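PDB 2XQ0: leucine aminopeptidase 2 from Saccharomyces cerevisiae, which is a zinc-dependent aminopeptidase that preferentially cleaves di- and tripeptides and also has low epoxide hydrolase activity in vitro. Local coordinates for residues 303-308 with 322-327; 310-315 with 416-421. All coordinates share one frame; numbering follows the deposited sequence. Where two conformers were deposited one is given.

Contact 1: residues 303-308 with 322-327; sequences LAHSWS and LNEGWT. With ZN (zinc ion), chain C; BES (2-(3-amino-2-hydroxy-4-phenyl-butyrylamino)-4-methyl-pentanoic acid), chain B.
Thr327 lays its CG2 methyl over one face of the His305 imidazole, 3.7 Å from the ring centroid, a CH-pi contact with the two side chains crossing at about a right angle. The methyl reaches the ring because CG2 stands anti to the backbone N of Thr327. At the ring's edge lies the carboxylate of Glu324, and there both residues bind the zinc ion, His305 through NE2 at 2.0 Å and Glu324 through OE1 at 2.2 Å, with OE2 at a longer 2.7 Å. His301 completes the protein ligands, so this is the HExxH zinc site of the M1 peptidases, with Glu324, the third protein ligand, supplied by helix 321-339; bestatin adds its O2 and O3. On the side away from the metal, His305 ND1 donates to Ser308 O at 2.9 Å, with an N-H...O angle of 148° and 21° out of the ring plane, which fixes the ring's rotation and leaves NE2 for the metal. The helix segments run at 131° to each other, 9.0 Å apart at closest approach. Between the helices Ser308 OG lies 2.8 Å from Thr327 OG1, within hydrogen-bonding distance, and Thr327 OG1 in turn donates to Asn323 O from above the carbonyl plane. Beside this polar pair, Ser308 CB packs on Trp326 CB at 3.5 Å.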
ATOM      1  N   LEU A 303       0.076   0.173 -10.465  1.00 20.72           N
ATOM      2  CA  LEU A 303      -0.487   0.520 -11.763  1.00 18.03           C
ATOM      3  C   LEU A 303      -1.993   0.271 -11.803  1.00 19.54           C
ATOM      4  O   LEU A 303      -2.732   1.069 -12.357  1.00 18.30           O
ATOM      5  CB  LEU A 303       0.155  -0.326 -12.852  1.00 25.93           C
ATOM      6  CG  LEU A 303      -0.530  -0.249 -14.221  1.00 26.47           C
ATOM      7  CD1 LEU A 303      -0.408   1.158 -14.783  1.00 32.60           C
ATOM      8  CD2 LEU A 303       0.118  -1.263 -15.160  1.00 27.83           C
ATOM      9  N   ALA A 304      -2.449  -0.858 -11.267  1.00 17.34           N
ATOM     10  CA  ALA A 304      -3.886  -1.153 -11.290  1.00 21.08           C
ATOM     11  C   ALA A 304      -4.683  -0.112 -10.494  1.00 15.82           C
ATOM     12  O   ALA A 304      -5.832   0.208 -10.839  1.00 19.84           O
ATOM     13  CB  ALA A 304      -4.165  -2.561 -10.787  1.00 21.13           C
ATOM     14  N   HIS A 305      -4.074   0.451  -9.451  1.00 15.82           N
ATOM     15  CA  HIS A 305      -4.706   1.521  -8.673  1.00 15.18           C
ATOM     16  C   HIS A 305      -5.142   2.689  -9.555  1.00 22.12           C
ATOM     17  O   HIS A 305      -6.112   3.404  -9.245  1.00 19.52           O
ATOM     18  CB  HIS A 305      -3.769   2.043  -7.585  1.00 15.89           C
ATOM     19  CG  HIS A 305      -3.907   1.331  -6.283  1.00 16.79           C
ATOM     20  ND1 HIS A 305      -5.118   1.200  -5.640  1.00 18.54           N
ATOM     21  CD2 HIS A 305      -2.983   0.729  -5.490  1.00 22.04           C
ATOM     22  CE1 HIS A 305      -4.939   0.522  -4.514  1.00 17.82           C
ATOM     23  NE2 HIS A 305      -3.656   0.229  -4.404  1.00 19.11           N
ATOM     24  N   SER A 306      -4.447   2.875 -10.666  1.00 14.59           N
ATOM     25  CA  SER A 306      -4.802   3.977 -11.574  1.00 13.20           C
ATOM     26  C   SER A 306      -6.295   3.918 -11.846  1.00 22.46           C
ATOM     27  O   SER A 306      -6.969   4.948 -11.889  1.00 36.02           O
ATOM     28  CB  SER A 306      -4.013   3.899 -12.883  1.00 15.40           C
ATOM     29  OG  SER A 306      -2.636   4.036 -12.615  1.00 30.36           O
ATOM     30  N   TRP A 307      -6.818   2.705 -11.994  1.00 18.57           N
ATOM     31  CA  TRP A 307      -8.265   2.500 -12.114  1.00 17.07           C
ATOM     32  C   TRP A 307      -8.987   2.358 -10.761  1.00 22.30           C
ATOM     33  O   TRP A 307      -9.877   3.149 -10.439  1.00 27.44           O
ATOM     34  CB  TRP A 307      -8.558   1.296 -13.021  1.00 21.52           C
ATOM     35  CG  TRP A 307      -8.175   1.520 -14.458  1.00 22.83           C
ATOM     36  CD1 TRP A 307      -8.988   1.989 -15.460  1.00 27.49           C
ATOM     37  CD2 TRP A 307      -6.896   1.282 -15.061  1.00 23.98           C
ATOM     38  NE1 TRP A 307      -8.290   2.072 -16.635  1.00 25.20           N
ATOM     39  CE2 TRP A 307      -7.005   1.639 -16.426  1.00 22.85           C
ATOM     40  CE3 TRP A 307      -5.666   0.815 -14.582  1.00 19.24           C
ATOM     41  CZ2 TRP A 307      -5.943   1.533 -17.312  1.00 24.71           C
ATOM     42  CZ3 TRP A 307      -4.604   0.709 -15.471  1.00 27.42           C
ATOM     43  CH2 TRP A 307      -4.752   1.072 -16.824  1.00 24.02           C
ATOM     44  N   SER A 308      -8.602   1.357  -9.970  1.00 19.93           N
ATOM     45  CA  SER A 308      -9.308   1.047  -8.737  1.00 21.79           C
ATOM     46  C   SER A 308      -8.650   1.742  -7.575  1.00 19.96           C
ATOM     47  O   SER A 308      -7.710   1.239  -6.991  1.00 21.36           O
ATOM     48  CB  SER A 308      -9.313  -0.459  -8.481  1.00 24.37           C
ATOM     49  OG  SER A 308      -8.009  -0.975  -8.668  1.00 29.99           O
ATOM     50  N   LEU A 322     -13.104  -1.877  -1.719  1.00 18.74           N
ATOM     51  CA  LEU A 322     -13.372  -1.485  -3.110  1.00 18.72           C
ATOM     52  C   LEU A 322     -12.098  -1.017  -3.784  1.00 19.02           C
ATOM     53  O   LEU A 322     -11.924  -1.179  -4.986  1.00 25.32           O
ATOM     54  CB  LEU A 322     -14.412  -0.377  -3.186  1.00 22.14           C
ATOM     55  CG  LEU A 322     -15.855  -0.834  -2.913  1.00 23.58           C
ATOM     56  CD1 LEU A 322     -16.805   0.355  -2.832  1.00 21.71           C
ATOM     57  CD2 LEU A 322     -16.287  -1.827  -3.990  1.00 21.96           C
ATOM     58  N   ASN A 323     -11.230  -0.359  -3.017  0.53 19.06           N
ATOM     59  CA  ASN A 323      -9.925   0.032  -3.523  0.53 19.53           C
ATOM     60  C   ASN A 323      -9.030  -1.199  -3.598  0.53 23.11           C
ATOM     61  O   ASN A 323      -8.724  -1.686  -4.685  0.53 21.27           O
ATOM     62  CB  ASN A 323      -9.254   1.096  -2.634  0.53 21.16           C
ATOM     63  CG  ASN A 323      -9.739   2.521  -2.921  0.53 16.53           C
ATOM     64  OD1 ASN A 323     -10.869   2.743  -3.348  0.53 18.80           O
ATOM     65  ND2 ASN A 323      -8.872   3.493  -2.671  0.53 15.80           N
ATOM     66  N   GLU A 324      -8.632  -1.718  -2.436  1.00 20.80           N
ATOM     67  CA  GLU A 324      -7.583  -2.743  -2.396  1.00 17.78           C
ATOM     68  C   GLU A 324      -7.998  -4.114  -2.946  1.00 20.17           C
ATOM     69  O   GLU A 324      -7.177  -4.816  -3.520  1.00 21.21           O
ATOM     70  CB  GLU A 324      -7.005  -2.884  -0.986  1.00 19.47           C
ATOM     71  CG  GLU A 324      -6.292  -1.626  -0.467  1.00 27.80           C
ATOM     72  CD  GLU A 324      -5.089  -1.210  -1.312  1.00 36.29           C
ATOM     73  OE1 GLU A 324      -4.589  -2.028  -2.120  1.00 31.87           O
ATOM     74  OE2 GLU A 324      -4.629  -0.060  -1.160  1.00 45.91           O
ATOM     75  N   GLY A 325      -9.254  -4.500  -2.768  1.00 19.08           N
ATOM     76  CA  GLY A 325      -9.730  -5.782  -3.290  1.00 19.11           C
ATOM     77  C   GLY A 325      -9.769  -5.793  -4.805  1.00 16.55           C
ATOM     78  O   GLY A 325      -9.272  -6.719  -5.473  1.00 16.62           O
ATOM     79  N   TRP A 326     -10.339  -4.748  -5.377  1.00 15.37           N
ATOM     80  CA  TRP A 326     -10.274  -4.600  -6.828  1.00 14.69           C
ATOM     81  C   TRP A 326      -8.824  -4.583  -7.337  1.00 20.64           C
ATOM     82  O   TRP A 326      -8.482  -5.301  -8.294  1.00 20.92           O
ATOM     83  CB  TRP A 326     -11.007  -3.316  -7.254  1.00 13.89           C
ATOM     84  CG  TRP A 326     -12.441  -3.563  -7.578  1.00 27.35           C
ATOM     85  CD1 TRP A 326     -13.536  -3.148  -6.878  1.00 27.90           C
ATOM     86  CD2 TRP A 326     -12.933  -4.287  -8.704  1.00 27.70           C
ATOM     87  NE1 TRP A 326     -14.686  -3.573  -7.505  1.00 28.09           N
ATOM     88  CE2 TRP A 326     -14.341  -4.273  -8.629  1.00 28.41           C
ATOM     89  CE3 TRP A 326     -12.320  -4.949  -9.770  1.00 24.80           C
ATOM     90  CZ2 TRP A 326     -15.143  -4.903  -9.574  1.00 25.84           C
ATOM     91  CZ3 TRP A 326     -13.128  -5.577 -10.713  1.00 25.61           C
ATOM     92  CH2 TRP A 326     -14.511  -5.544 -10.612  1.00 23.53           C
ATOM     93  N   THR A 327      -7.971  -3.765  -6.706  1.00 15.25           N
ATOM     94  CA  THR A 327      -6.564  -3.663  -7.132  1.00 16.00           C
ATOM     95  C   THR A 327      -5.868  -5.025  -7.155  1.00 13.60           C
ATOM     96  O   THR A 327      -5.202  -5.355  -8.124  1.00 16.96           O
ATOM     97  CB  THR A 327      -5.769  -2.667  -6.273  1.00 16.37           C
ATOM     98  OG1 THR A 327      -6.394  -1.377  -6.377  1.00 21.91           O
ATOM     99  CG2 THR A 327      -4.286  -2.581  -6.721  1.00 14.06           C
TER
HETATM  100 ZN    ZN C1672      -2.810  -0.968  -2.973  1.00 30.57          ZN
HETATM  101  N2  BES B 901      -1.265   2.662  -0.767  1.00 46.76           N
HETATM  102  C1  BES B 901      -1.141   1.255  -0.443  1.00 45.88           C
HETATM  103  C6  BES B 901      -0.379   1.082   0.872  1.00 46.67           C
HETATM  104  C7  BES B 901      -1.160   1.701   2.011  1.00 48.03           C
HETATM  105  C8  BES B 901      -2.519   1.439   2.137  1.00 45.10           C
HETATM  106  C12 BES B 901      -0.526   2.543   2.919  1.00 51.51           C
HETATM  107  C9  BES B 901      -3.242   2.010   3.178  1.00 44.27           C
HETATM  108  C11 BES B 901      -1.252   3.116   3.960  1.00 49.59           C
HETATM  109  C10 BES B 901      -2.611   2.849   4.091  1.00 44.60           C
HETATM  110  C2  BES B 901      -0.431   0.489  -1.567  1.00 44.93           C
HETATM  111  O2  BES B 901      -1.053   0.601  -2.855  1.00 32.40           O
HETATM  112  C3  BES B 901      -0.389  -0.946  -1.159  1.00 47.59           C
HETATM  113  O3  BES B 901      -1.403  -1.648  -1.162  1.00 38.26           O
HETATM  114  N1  BES B 901       0.840  -1.288  -0.796  1.00 55.01           N
HETATM  115  C4  BES B 901       1.314  -2.575  -0.331  1.00 58.17           C
HETATM  116  C13 BES B 901       1.902  -3.207  -1.586  1.00 51.78           C
HETATM  117  C14 BES B 901       1.345  -4.596  -1.866  1.00 54.64           C
HETATM  118  C15 BES B 901       1.531  -4.948  -3.338  1.00 48.21           C
HETATM  119  C16 BES B 901      -0.120  -4.720  -1.453  1.00 59.03           C
HETATM  120  C5  BES B 901       2.424  -2.295   0.641  1.00 58.04           C
HETATM  121  O1  BES B 901       2.677  -3.136   1.532  1.00 58.99           O
HETATM  122  O4  BES B 901       3.055  -1.215   0.525  1.00 49.54           O

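Contact 2: residues 310-315 with 416-421; sequences NLVTNC and HYFKKF
The aromatic rings of Tyr417 and Phe418, neighbours on one helix, both touch Val312: Tyr417 CD2 stands 3.6 Å above the plane of the Phe418 ring, over its centre, while Phe418 CE2 lies in plane at the edge of the Tyr417 ring. Within the M1 peptidase domain this joins Val312, where the zinc-binding helix 297-311 gives way to strand 312-314, to the C-terminal end of helix 407-420. Val312 meets both rings obliquely. The Phe421 ring has Lys420 CG over one face, offset toward the rim, and turns away from Val312, leaving its CB and backbone to make the contact. Strand 312-314 pairs in parallel with strand 424-426, so the chain leaving helix 407-420 turns back within a few residues to run beside 312-314; Leu426 of that partner strand also touches Val312, Tyr417 and Phe421.

No hydrogen bond crosses between the segments, and the packing is a matter of Val312 and its two methyls. CG1, anti to the backbone N (chi1 171°), extends to Phe421 CB at 3.7 Å and also toward the phenol end of Tyr417, where OH is 3.9 Å away. CG2 takes the other branch and reaches Phe418 CD1 at 3.8 Å. Leu311 brings CD2 to 4.3 Å from Phe418 O. Phe421 is the first residue to leave helical geometry (phi/psi -100/11°), and its carbonyl oxygen comes 3.4 Å from Val312 CG2.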
ATOM      1  N   ASN A 310      -7.801   5.333  -7.781  1.00 22.77           N
ATOM      2  CA  ASN A 310      -7.516   6.676  -8.273  1.00 19.26           C
ATOM      3  C   ASN A 310      -8.639   7.255  -9.115  1.00 23.79           C
ATOM      4  O   ASN A 310      -9.107   8.363  -8.854  1.00 28.28           O
ATOM      5  CB  ASN A 310      -6.185   6.692  -9.021  1.00 17.02           C
ATOM      6  CG  ASN A 310      -5.012   6.302  -8.118  1.00 24.65           C
ATOM      7  OD1 ASN A 310      -5.199   5.921  -6.962  1.00 22.09           O
ATOM      8  ND2 ASN A 310      -3.808   6.389  -8.652  1.00 18.12           N
ATOM      9  N   LEU A 311      -9.095   6.477 -10.090  1.00 19.18           N
ATOM     10  CA  LEU A 311     -10.180   6.874 -10.970  1.00 20.96           C
ATOM     11  C   LEU A 311     -11.526   6.676 -10.275  1.00 24.53           C
ATOM     12  O   LEU A 311     -12.408   7.550 -10.309  1.00 20.18           O
ATOM     13  CB  LEU A 311     -10.108   6.048 -12.265  1.00 16.06           C
ATOM     14  CG  LEU A 311     -11.046   6.522 -13.373  1.00 22.85           C
ATOM     15  CD1 LEU A 311     -10.736   7.975 -13.727  1.00 24.80           C
ATOM     16  CD2 LEU A 311     -10.948   5.622 -14.612  1.00 26.84           C
ATOM     17  N   VAL A 312     -11.673   5.522  -9.621  1.00 22.83           N
ATOM     18  CA  VAL A 312     -12.890   5.178  -8.900  1.00 24.38           C
ATOM     19  C   VAL A 312     -12.494   4.917  -7.452  1.00 25.37           C
ATOM     20  O   VAL A 312     -11.685   4.051  -7.191  1.00 25.51           O
ATOM     21  CB  VAL A 312     -13.555   3.906  -9.485  1.00 24.65           C
ATOM     22  CG1 VAL A 312     -14.686   3.442  -8.592  1.00 24.27           C
ATOM     23  CG2 VAL A 312     -14.063   4.162 -10.894  1.00 19.74           C
ATOM     24  N   THR A 313     -13.039   5.691  -6.521  1.00 16.45           N
ATOM     25  CA  THR A 313     -12.508   5.736  -5.161  1.00 22.69           C
ATOM     26  C   THR A 313     -13.520   5.307  -4.106  1.00 20.25           C
ATOM     27  O   THR A 313     -14.704   5.579  -4.230  1.00 20.74           O
ATOM     28  CB  THR A 313     -12.051   7.171  -4.840  1.00 23.52           C
ATOM     29  OG1 THR A 313     -11.227   7.646  -5.907  1.00 23.37           O
ATOM     30  CG2 THR A 313     -11.268   7.223  -3.511  1.00 18.10           C
ATOM     31  N   ASN A 314     -13.056   4.643  -3.052  1.00 19.27           N
ATOM     32  CA  ASN A 314     -13.942   4.332  -1.949  1.00 15.28           C
ATOM     33  C   ASN A 314     -14.390   5.621  -1.257  1.00 17.83           C
ATOM     34  O   ASN A 314     -13.597   6.547  -1.045  1.00 18.62           O
ATOM     35  CB  ASN A 314     -13.285   3.379  -0.931  1.00 19.55           C
ATOM     36  CG  ASN A 314     -11.847   3.781  -0.575  1.00 33.40           C
ATOM     37  OD1 ASN A 314     -11.458   4.929  -0.711  1.00 42.65           O
ATOM     38  ND2 ASN A 314     -11.062   2.821  -0.114  1.00 34.96           N
ATOM     39  N   CYS A 315     -15.665   5.680  -0.896  1.00 15.26           N
ATOM     40  CA  CYS A 315     -16.203   6.903  -0.323  1.00 18.84           C
ATOM     41  C   CYS A 315     -15.752   7.128   1.111  1.00 23.62           C
ATOM     42  O   CYS A 315     -15.733   8.264   1.586  1.00 29.40           O
ATOM     43  CB  CYS A 315     -17.727   6.884  -0.397  1.00 30.85           C
ATOM     44  SG  CYS A 315     -18.454   5.653   0.664  1.00 32.93           S
ATOM     45  N   HIS A 416     -17.670  -1.583 -17.445  1.00 21.17           N
ATOM     46  CA  HIS A 416     -18.869  -0.789 -17.194  1.00 28.57           C
ATOM     47  C   HIS A 416     -18.718  -0.078 -15.861  1.00 29.66           C
ATOM     48  O   HIS A 416     -18.955   1.133 -15.749  1.00 27.34           O
ATOM     49  CB  HIS A 416     -20.102  -1.693 -17.166  1.00 27.32           C
ATOM     50  CG  HIS A 416     -21.370  -0.968 -16.856  1.00 38.82           C
ATOM     51  ND1 HIS A 416     -21.939  -0.965 -15.602  1.00 43.58           N
ATOM     52  CD2 HIS A 416     -22.175  -0.210 -17.636  1.00 42.82           C
ATOM     53  CE1 HIS A 416     -23.044  -0.243 -15.623  1.00 42.22           C
ATOM     54  NE2 HIS A 416     -23.209   0.227 -16.845  1.00 46.84           N
ATOM     55  N   TYR A 417     -18.320  -0.854 -14.858  1.00 25.92           N
ATOM     56  CA  TYR A 417     -18.081  -0.360 -13.510  1.00 26.31           C
ATOM     57  C   TYR A 417     -17.107   0.815 -13.493  1.00 26.92           C
ATOM     58  O   TYR A 417     -17.447   1.878 -12.981  1.00 27.42           O
ATOM     59  CB  TYR A 417     -17.581  -1.510 -12.621  1.00 25.17           C
ATOM     60  CG  TYR A 417     -17.142  -1.114 -11.222  1.00 25.76           C
ATOM     61  CD1 TYR A 417     -18.075  -0.814 -10.232  1.00 29.41           C
ATOM     62  CD2 TYR A 417     -15.797  -1.068 -10.883  1.00 20.78           C
ATOM     63  CE1 TYR A 417     -17.676  -0.462  -8.943  1.00 26.87           C
ATOM     64  CE2 TYR A 417     -15.383  -0.703  -9.597  1.00 29.93           C
ATOM     65  CZ  TYR A 417     -16.338  -0.404  -8.629  1.00 33.66           C
ATOM     66  OH  TYR A 417     -15.956  -0.050  -7.341  1.00 33.80           O
ATOM     67  N   PHE A 418     -15.906   0.647 -14.050  1.00 20.83           N
ATOM     68  CA  PHE A 418     -14.912   1.722 -13.975  1.00 23.41           C
ATOM     69  C   PHE A 418     -15.308   2.940 -14.818  1.00 25.61           C
ATOM     70  O   PHE A 418     -14.935   4.065 -14.494  1.00 30.05           O
ATOM     71  CB  PHE A 418     -13.481   1.221 -14.269  1.00 23.90           C
ATOM     72  CG  PHE A 418     -12.935   0.338 -13.180  1.00 24.14           C
ATOM     73  CD1 PHE A 418     -12.482   0.892 -11.998  1.00 21.85           C
ATOM     74  CD2 PHE A 418     -12.950  -1.037 -13.306  1.00 25.17           C
ATOM     75  CE1 PHE A 418     -12.024   0.088 -10.969  1.00 27.25           C
ATOM     76  CE2 PHE A 418     -12.475  -1.849 -12.292  1.00 26.66           C
ATOM     77  CZ  PHE A 418     -12.011  -1.285 -11.122  1.00 26.56           C
ATOM     78  N   LYS A 419     -16.095   2.726 -15.868  1.00 24.18           N
ATOM     79  CA  LYS A 419     -16.617   3.859 -16.630  1.00 26.02           C
ATOM     80  C   LYS A 419     -17.705   4.617 -15.862  1.00 24.68           C
ATOM     81  O   LYS A 419     -17.715   5.845 -15.845  1.00 30.07           O
ATOM     82  CB  LYS A 419     -17.154   3.413 -17.996  1.00 36.61           C
ATOM     83  CG  LYS A 419     -16.133   3.512 -19.126  1.00 49.15           C
ATOM     84  CD  LYS A 419     -15.616   4.940 -19.284  1.00 51.93           C
ATOM     85  CE  LYS A 419     -14.469   5.023 -20.278  1.00 51.37           C
ATOM     86  NZ  LYS A 419     -13.977   6.421 -20.403  1.00 51.51           N
ATOM     87  N   LYS A 420     -18.622   3.884 -15.238  1.00 24.03           N
ATOM     88  CA  LYS A 420     -19.741   4.495 -14.523  1.00 32.26           C
ATOM     89  C   LYS A 420     -19.251   5.420 -13.412  1.00 29.04           C
ATOM     90  O   LYS A 420     -19.726   6.547 -13.253  1.00 25.06           O
ATOM     91  CB  LYS A 420     -20.648   3.404 -13.934  1.00 30.80           C
ATOM     92  CG  LYS A 420     -21.818   3.914 -13.124  1.00 36.00           C
ATOM     93  CD  LYS A 420     -22.694   2.764 -12.630  1.00 40.53           C
ATOM     94  CE  LYS A 420     -23.922   3.278 -11.882  1.00 39.37           C
ATOM     95  NZ  LYS A 420     -24.595   2.213 -11.077  1.00 36.89           N
ATOM     96  N   PHE A 421     -18.277   4.943 -12.652  1.00 28.59           N
ATOM     97  CA  PHE A 421     -17.817   5.672 -11.480  1.00 29.05           C
ATOM     98  C   PHE A 421     -16.544   6.460 -11.716  1.00 27.34           C
ATOM     99  O   PHE A 421     -15.951   6.978 -10.771  1.00 26.78           O
ATOM    100  CB  PHE A 421     -17.676   4.725 -10.280  1.00 26.27           C
ATOM    101  CG  PHE A 421     -18.991   4.173  -9.811  1.00 24.05           C
ATOM    102  CD1 PHE A 421     -19.868   4.968  -9.085  1.00 30.37           C
ATOM    103  CD2 PHE A 421     -19.380   2.890 -10.152  1.00 27.39           C
ATOM    104  CE1 PHE A 421     -21.094   4.481  -8.677  1.00 31.14           C
ATOM    105  CE2 PHE A 421     -20.613   2.388  -9.746  1.00 33.22           C
ATOM    106  CZ  PHE A 421     -21.468   3.182  -9.009  1.00 32.71           C
TER

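How the contacts relate
Contact 1 and contact 2 lie side by side in the M1 peptidase domain, their centres about 9 Å apart, and both draw on helix 297-311. Along the chain their segments alternate: 303-308, 310-315, 322-327, then 416-421 some ninety residues further on. Strand 312-314 thus leads from the zinc-binding helix to helix 321-339, which brings the glutamate ligand. The two contacts also touch directly, through probable hydrogen bonds from Asn314 N to Asn323 OD1 and from Asn310 N to His305 O, and through Trp326, whose ring stacks on Tyr417 and meets Phe418 edge-to-face. Helix 407-420 therefore packs against the two helices that carry His305 and Glu324, the nearest atom of the Phe418 side chain about 12 Å from the zinc ion.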